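Local structure of SRPBCC family protein (Bacillus thuringiensis serovar konkukian, 3F08) at residues 2-13 / 96-107. The protein is of unknown function but probably binds a hydrophobic ligand in the cavity of a helix-grip fold. The protein carries 5 engineered substitutions. Residues are numbered along the deposited sequence; the frame is centred on the assembly and turned at random.
Sequences AHTTTSMEIFGS and SNTSLVEWSGTF
The carbonyl oxygen of Ile-10 is gripped by two backbone N-H groups: Ser-99 N reaches Ile-10 O at 2.8 Å, and Gly-12 N adds a weak bond that closes an inverse gamma turn centred on Phe-11. At the last residue of that turn, Ser-99 OG donates to Gly-12 O at 2.9 Å from 31° off the carbonyl plane. That hydroxyl carries the pairing beyond the last regular bridge, where the chain leaves strand 3-10; Ser-13 then N-caps helix 14-21, its OG bound to Gln-16 N.

Between Thr-4/Gly-105 and Ile-10/Ser-99 the strands run antiparallel, with paired N-H···O=C bonds, of which Trp-103 N to Thr-6 O is almost straight at 178°. At the far end Ala-2 O accepts from Phe-107 N and also sits over the centre of the Phe-107 ring, 4.1 Å above its plane, while Thr-4 CG2 meets the ring edge. Thr-4 continues on the helix-facing side with Thr-6, Trp-103, Val-101 and Ile-10. There Ile-10 CG1 and Val-101 CG2 approach to 3.4 Å, a tight fit, and both side chains touch Val-17; Trp-103 stacks on Tyr-125 of helix 114-137.

The other face is more polar. Thr-5 CG2, anti to its backbone N, packs against Glu-102 CG at 3.6 Å, while Glu-102 OE1 forms a salt bridge with Lys-91. The bend of Glu-9 at chi2 (-69°) carries its carboxylate over Leu-100, with Glu-9 OE2 3.2 Å from Leu-100 CD1.

This pairing of an edge strand with its neighbour belongs to the helix-grip sheet of the Bet v 1-like fold: backbone bonds fix the register, apolar side chains and threonines meet the helices, and mostly charged or hydroxyl-bearing groups lie on the reverse face, consistent with a sheet covered on one side.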
ATOM      1  N   ALA B   2       1.881  21.101  14.708  1.00 41.42           N
ATOM      2  CA  ALA B   2       0.724  20.520  15.387  1.00 33.91           C
ATOM      3  C   ALA B   2       0.586  19.013  15.205  1.00 30.74           C
ATOM      4  O   ALA B   2       0.788  18.489  14.111  1.00 25.58           O
ATOM      5  CB  ALA B   2      -0.541  21.210  14.932  1.00 33.78           C
ATOM      6  N   HIS B   3       0.228  18.324  16.287  1.00 26.75           N
ATOM      7  CA  HIS B   3       0.076  16.874  16.256  1.00 26.30           C
ATOM      8  C   HIS B   3      -0.898  16.394  17.321  1.00 24.54           C
ATOM      9  O   HIS B   3      -1.192  17.107  18.277  1.00 23.84           O
ATOM     10  CB  HIS B   3       1.427  16.195  16.495  1.00 26.54           C
ATOM     11  CG  HIS B   3       2.068  16.573  17.795  1.00 31.84           C
ATOM     12  ND1 HIS B   3       2.634  17.812  18.013  1.00 32.30           N
ATOM     13  CD2 HIS B   3       2.210  15.887  18.955  1.00 32.22           C
ATOM     14  CE1 HIS B   3       3.095  17.871  19.250  1.00 33.69           C
ATOM     15  NE2 HIS B   3       2.850  16.716  19.844  1.00 32.68           N
ATOM     16  N   THR B   4      -1.397  15.178  17.153  1.00 21.53           N
ATOM     17  CA  THR B   4      -2.304  14.615  18.133  1.00 19.99           C
ATOM     18  C   THR B   4      -2.301  13.102  17.985  1.00 20.01           C
ATOM     19  O   THR B   4      -1.985  12.571  16.919  1.00 19.25           O
ATOM     20  CB  THR B   4      -3.747  15.166  17.973  1.00 19.53           C
ATOM     21  OG1 THR B   4      -4.510  14.846  19.141  1.00 15.62           O
ATOM     22  CG2 THR B   4      -4.430  14.558  16.754  1.00 18.29           C
ATOM     23  N   THR B   5      -2.634  12.407  19.062  1.00 18.94           N
ATOM     24  CA  THR B   5      -2.671  10.958  19.036  1.00 20.43           C
ATOM     25  C   THR B   5      -3.683  10.461  20.045  1.00 22.48           C
ATOM     26  O   THR B   5      -3.915  11.097  21.073  1.00 21.27           O
ATOM     27  CB  THR B   5      -1.319  10.342  19.423  1.00 20.14           C
ATOM     28  OG1 THR B   5      -0.297  10.826  18.549  1.00 25.95           O
ATOM     29  CG2 THR B   5      -1.381   8.826  19.314  1.00 20.26           C
ATOM     30  N   THR B   6      -4.304   9.334  19.737  1.00 21.43           N
ATOM     31  CA  THR B   6      -5.245   8.742  20.662  1.00 24.31           C
ATOM     32  C   THR B   6      -5.061   7.243  20.530  1.00 25.54           C
ATOM     33  O   THR B   6      -4.710   6.738  19.462  1.00 24.82           O
ATOM     34  CB  THR B   6      -6.710   9.138  20.364  1.00 24.93           C
ATOM     35  OG1 THR B   6      -7.545   8.679  21.436  1.00 26.76           O
ATOM     36  CG2 THR B   6      -7.186   8.526  19.063  1.00 26.10           C
ATOM     37  N   SER B   7      -5.272   6.532  21.625  1.00 26.65           N
ATOM     38  CA  SER B   7      -5.098   5.096  21.624  1.00 28.61           C
ATOM     39  C   SER B   7      -6.244   4.422  22.349  1.00 28.50           C
ATOM     40  O   SER B   7      -6.936   5.045  23.152  1.00 27.94           O
ATOM     41  CB  SER B   7      -3.775   4.745  22.301  1.00 27.66           C
ATOM     42  OG  SER B   7      -3.697   3.357  22.536  1.00 36.29           O
HETATM   43  N   MSE B   8      -6.452   3.147  22.053  1.00 29.63           N
HETATM   44  CA  MSE B   8      -7.506   2.396  22.706  1.00 31.79           C
HETATM   45  C   MSE B   8      -7.225   0.910  22.630  1.00 27.93           C
HETATM   46  O   MSE B   8      -6.679   0.413  21.643  1.00 25.45           O
HETATM   47  CB  MSE B   8      -8.868   2.709  22.072  1.00 39.58           C
HETATM   48  CG  MSE B   8     -10.043   2.003  22.751  1.00 52.21           C
HETATM   49 SE   MSE B   8     -11.806   2.758  22.362  1.00 71.85          SE
HETATM   50  CE  MSE B   8     -11.944   3.996  23.845  1.00 65.30           C
ATOM     51  N   GLU B   9      -7.573   0.203  23.695  1.00 25.10           N
ATOM     52  CA  GLU B   9      -7.398  -1.235  23.726  1.00 23.95           C
ATOM     53  C   GLU B   9      -8.621  -1.807  23.042  1.00 21.19           C
ATOM     54  O   GLU B   9      -9.732  -1.719  23.563  1.00 21.36           O
ATOM     55  CB  GLU B   9      -7.332  -1.752  25.162  1.00 26.67           C
ATOM     56  CG  GLU B   9      -5.954  -1.684  25.805  1.00 33.39           C
ATOM     57  CD  GLU B   9      -4.964  -2.666  25.194  1.00 34.55           C
ATOM     58  OE1 GLU B   9      -5.309  -3.860  25.059  1.00 35.32           O
ATOM     59  OE2 GLU B   9      -3.837  -2.242  24.860  1.00 36.04           O
ATOM     60  N   ILE B  10      -8.421  -2.375  21.863  1.00 18.15           N
ATOM     61  CA  ILE B  10      -9.517  -2.971  21.124  1.00 14.72           C
ATOM     62  C   ILE B  10      -9.591  -4.444  21.494  1.00 15.40           C
ATOM     63  O   ILE B  10      -8.560  -5.119  21.563  1.00 13.28           O
ATOM     64  CB  ILE B  10      -9.289  -2.817  19.617  1.00 15.09           C
ATOM     65  CG1 ILE B  10      -9.244  -1.327  19.274  1.00 12.86           C
ATOM     66  CG2 ILE B  10     -10.403  -3.527  18.829  1.00 11.98           C
ATOM     67  CD1 ILE B  10     -10.523  -0.583  19.627  1.00 10.58           C
ATOM     68  N   PHE B  11     -10.805  -4.941  21.729  1.00 14.25           N
ATOM     69  CA  PHE B  11     -10.986  -6.337  22.120  1.00 14.99           C
ATOM     70  C   PHE B  11     -10.956  -7.304  20.960  1.00 14.93           C
ATOM     71  O   PHE B  11     -11.964  -7.925  20.630  1.00 14.92           O
ATOM     72  CB  PHE B  11     -12.300  -6.530  22.879  1.00 15.67           C
ATOM     73  CG  PHE B  11     -12.434  -5.657  24.086  1.00 15.82           C
ATOM     74  CD1 PHE B  11     -11.333  -4.965  24.587  1.00 14.94           C
ATOM     75  CD2 PHE B  11     -13.664  -5.528  24.729  1.00 16.55           C
ATOM     76  CE1 PHE B  11     -11.447  -4.155  25.717  1.00 16.46           C
ATOM     77  CE2 PHE B  11     -13.797  -4.721  25.863  1.00 16.75           C
ATOM     78  CZ  PHE B  11     -12.685  -4.033  26.359  1.00 16.61           C
ATOM     79  N   GLY B  12      -9.787  -7.433  20.349  1.00 15.33           N
ATOM     80  CA  GLY B  12      -9.598  -8.342  19.235  1.00 12.40           C
ATOM     81  C   GLY B  12      -8.103  -8.584  19.138  1.00 13.46           C
ATOM     82  O   GLY B  12      -7.331  -7.686  19.459  1.00 12.47           O
ATOM     83  N   SER B  13      -7.676  -9.774  18.722  1.00 12.00           N
ATOM     84  CA  SER B  13      -6.241 -10.037  18.607  1.00 13.51           C
ATOM     85  C   SER B  13      -5.638  -9.100  17.568  1.00 12.05           C
ATOM     86  O   SER B  13      -6.359  -8.509  16.770  1.00 13.75           O
ATOM     87  CB  SER B  13      -5.986 -11.483  18.181  1.00 13.09           C
ATOM     88  OG  SER B  13      -6.447 -11.704  16.862  1.00 11.26           O
ATOM     89  N   SER B  96      -3.464 -11.790  24.287  1.00 29.78           N
ATOM     90  CA  SER B  96      -3.377 -12.245  22.909  1.00 29.19           C
ATOM     91  C   SER B  96      -4.676 -11.964  22.159  1.00 27.52           C
ATOM     92  O   SER B  96      -4.705 -12.025  20.933  1.00 27.71           O
ATOM     93  CB  SER B  96      -3.068 -13.738  22.869  1.00 29.52           C
ATOM     94  OG  SER B  96      -4.068 -14.476  23.543  1.00 32.41           O
ATOM     95  N   ASN B  97      -5.746 -11.655  22.895  1.00 26.67           N
ATOM     96  CA  ASN B  97      -7.036 -11.365  22.278  1.00 23.30           C
ATOM     97  C   ASN B  97      -7.405  -9.882  22.327  1.00 21.38           C
ATOM     98  O   ASN B  97      -8.577  -9.524  22.208  1.00 18.76           O
ATOM     99  CB  ASN B  97      -8.150 -12.196  22.923  1.00 27.04           C
ATOM    100  CG  ASN B  97      -8.481 -11.744  24.335  1.00 30.18           C
ATOM    101  OD1 ASN B  97      -7.592 -11.567  25.167  1.00 32.76           O
ATOM    102  ND2 ASN B  97      -9.771 -11.567  24.613  1.00 31.69           N
ATOM    103  N   THR B  98      -6.412  -9.019  22.522  1.00 19.07           N
ATOM    104  CA  THR B  98      -6.666  -7.580  22.532  1.00 18.50           C
ATOM    105  C   THR B  98      -5.570  -6.888  21.732  1.00 16.58           C
ATOM    106  O   THR B  98      -4.523  -7.476  21.481  1.00 16.38           O
ATOM    107  CB  THR B  98      -6.682  -6.985  23.956  1.00 17.44           C
ATOM    108  OG1 THR B  98      -5.389  -7.137  24.551  1.00 17.06           O
ATOM    109  CG2 THR B  98      -7.735  -7.669  24.819  1.00 17.54           C
ATOM    110  N   SER B  99      -5.819  -5.647  21.329  1.00 15.47           N
ATOM    111  CA  SER B  99      -4.844  -4.883  20.558  1.00 15.78           C
ATOM    112  C   SER B  99      -4.806  -3.449  21.046  1.00 15.84           C
ATOM    113  O   SER B  99      -5.811  -2.918  21.515  1.00 18.15           O
ATOM    114  CB  SER B  99      -5.216  -4.857  19.064  1.00 13.03           C
ATOM    115  OG  SER B  99      -5.149  -6.135  18.464  1.00 15.61           O
ATOM    116  N   LEU B 100      -3.641  -2.823  20.949  1.00 16.03           N
ATOM    117  CA  LEU B 100      -3.524  -1.422  21.315  1.00 15.62           C
ATOM    118  C   LEU B 100      -3.484  -0.699  19.980  1.00 15.40           C
ATOM    119  O   LEU B 100      -2.456  -0.662  19.308  1.00 17.94           O
ATOM    120  CB  LEU B 100      -2.234  -1.138  22.078  1.00 17.29           C
ATOM    121  CG  LEU B 100      -2.165   0.325  22.525  1.00 18.39           C
ATOM    122  CD1 LEU B 100      -3.312   0.610  23.486  1.00 17.23           C
ATOM    123  CD2 LEU B 100      -0.829   0.606  23.187  1.00 20.54           C
ATOM    124  N   VAL B 101      -4.614  -0.147  19.580  1.00 15.58           N
ATOM    125  CA  VAL B 101      -4.669   0.562  18.322  1.00 15.93           C
ATOM    126  C   VAL B 101      -4.385   2.035  18.562  1.00 17.21           C
ATOM    127  O   VAL B 101      -5.044   2.688  19.369  1.00 15.84           O
ATOM    128  CB  VAL B 101      -6.032   0.383  17.656  1.00 16.03           C
ATOM    129  CG1 VAL B 101      -6.046   1.112  16.319  1.00 12.83           C
ATOM    130  CG2 VAL B 101      -6.318  -1.116  17.468  1.00 13.45           C
ATOM    131  N   GLU B 102      -3.390   2.547  17.850  1.00 16.86           N
ATOM    132  CA  GLU B 102      -2.969   3.931  17.988  1.00 18.22           C
ATOM    133  C   GLU B 102      -3.191   4.681  16.679  1.00 16.77           C
ATOM    134  O   GLU B 102      -2.787   4.220  15.607  1.00 15.85           O
ATOM    135  CB  GLU B 102      -1.489   3.945  18.376  1.00 21.63           C
ATOM    136  CG  GLU B 102      -0.948   5.258  18.873  1.00 29.15           C
ATOM    137  CD  GLU B 102       0.445   5.094  19.465  1.00 35.05           C
ATOM    138  OE1 GLU B 102       1.407   4.869  18.700  1.00 37.13           O
ATOM    139  OE2 GLU B 102       0.574   5.169  20.705  1.00 39.34           O
ATOM    140  N   TRP B 103      -3.852   5.826  16.772  1.00 14.47           N
ATOM    141  CA  TRP B 103      -4.135   6.658  15.606  1.00 14.91           C
ATOM    142  C   TRP B 103      -3.508   8.016  15.898  1.00 15.21           C
ATOM    143  O   TRP B 103      -3.840   8.650  16.898  1.00 14.77           O
ATOM    144  CB  TRP B 103      -5.649   6.815  15.421  1.00 12.84           C
ATOM    145  CG  TRP B 103      -6.064   7.139  14.021  1.00 14.47           C
ATOM    146  CD1 TRP B 103      -5.313   7.747  13.057  1.00 14.53           C
ATOM    147  CD2 TRP B 103      -7.346   6.883  13.429  1.00 16.61           C
ATOM    148  NE1 TRP B 103      -6.048   7.886  11.903  1.00 15.41           N
ATOM    149  CE2 TRP B 103      -7.297   7.366  12.105  1.00 14.34           C
ATOM    150  CE3 TRP B 103      -8.534   6.299  13.896  1.00 16.29           C
ATOM    151  CZ2 TRP B 103      -8.388   7.276  11.235  1.00 17.66           C
ATOM    152  CZ3 TRP B 103      -9.622   6.211  13.031  1.00 18.46           C
ATOM    153  CH2 TRP B 103      -9.539   6.700  11.713  1.00 18.19           C
ATOM    154  N   SER B 104      -2.606   8.464  15.034  1.00 14.76           N
ATOM    155  CA  SER B 104      -1.952   9.743  15.265  1.00 17.49           C
ATOM    156  C   SER B 104      -1.829  10.584  13.998  1.00 17.62           C
ATOM    157  O   SER B 104      -1.885  10.064  12.880  1.00 16.69           O
ATOM    158  CB  SER B 104      -0.562   9.514  15.857  1.00 18.02           C
ATOM    159  OG  SER B 104       0.267   8.866  14.913  1.00 26.50           O
ATOM    160  N   GLY B 105      -1.651  11.888  14.182  1.00 15.37           N
ATOM    161  CA  GLY B 105      -1.520  12.764  13.039  1.00 17.35           C
ATOM    162  C   GLY B 105      -0.729  14.029  13.292  1.00 18.22           C
ATOM    163  O   GLY B 105      -0.629  14.512  14.427  1.00 19.24           O
ATOM    164  N   THR B 106      -0.144  14.549  12.216  1.00 17.20           N
ATOM    165  CA  THR B 106       0.628  15.783  12.246  1.00 15.86           C
ATOM    166  C   THR B 106       0.022  16.654  11.155  1.00 16.24           C
ATOM    167  O   THR B 106      -0.334  16.164  10.079  1.00 14.26           O
ATOM    168  CB  THR B 106       2.115  15.525  11.961  1.00 17.49           C
ATOM    169  OG1 THR B 106       2.256  14.890  10.688  1.00 21.78           O
ATOM    170  CG2 THR B 106       2.704  14.615  13.027  1.00 17.08           C
ATOM    171  N   PHE B 107      -0.099  17.945  11.428  1.00 14.77           N
ATOM    172  CA  PHE B 107      -0.723  18.844  10.472  1.00 16.72           C
ATOM    173  C   PHE B 107      -0.497  20.299  10.869  1.00 18.81           C
ATOM    174  O   PHE B 107      -0.034  20.592  11.971  1.00 16.58           O
ATOM    175  CB  PHE B 107      -2.222  18.568  10.454  1.00 15.41           C
ATOM    176  CG  PHE B 107      -2.800  18.377  11.830  1.00 16.46           C
ATOM    177  CD1 PHE B 107      -2.803  17.116  12.431  1.00 18.85           C
ATOM    178  CD2 PHE B 107      -3.267  19.466  12.561  1.00 17.35           C
ATOM    179  CE1 PHE B 107      -3.250  16.944  13.745  1.00 19.20           C
ATOM    180  CE2 PHE B 107      -3.717  19.311  13.874  1.00 18.55           C
ATOM    181  CZ  PHE B 107      -3.710  18.047  14.469  1.00 19.60           C
TER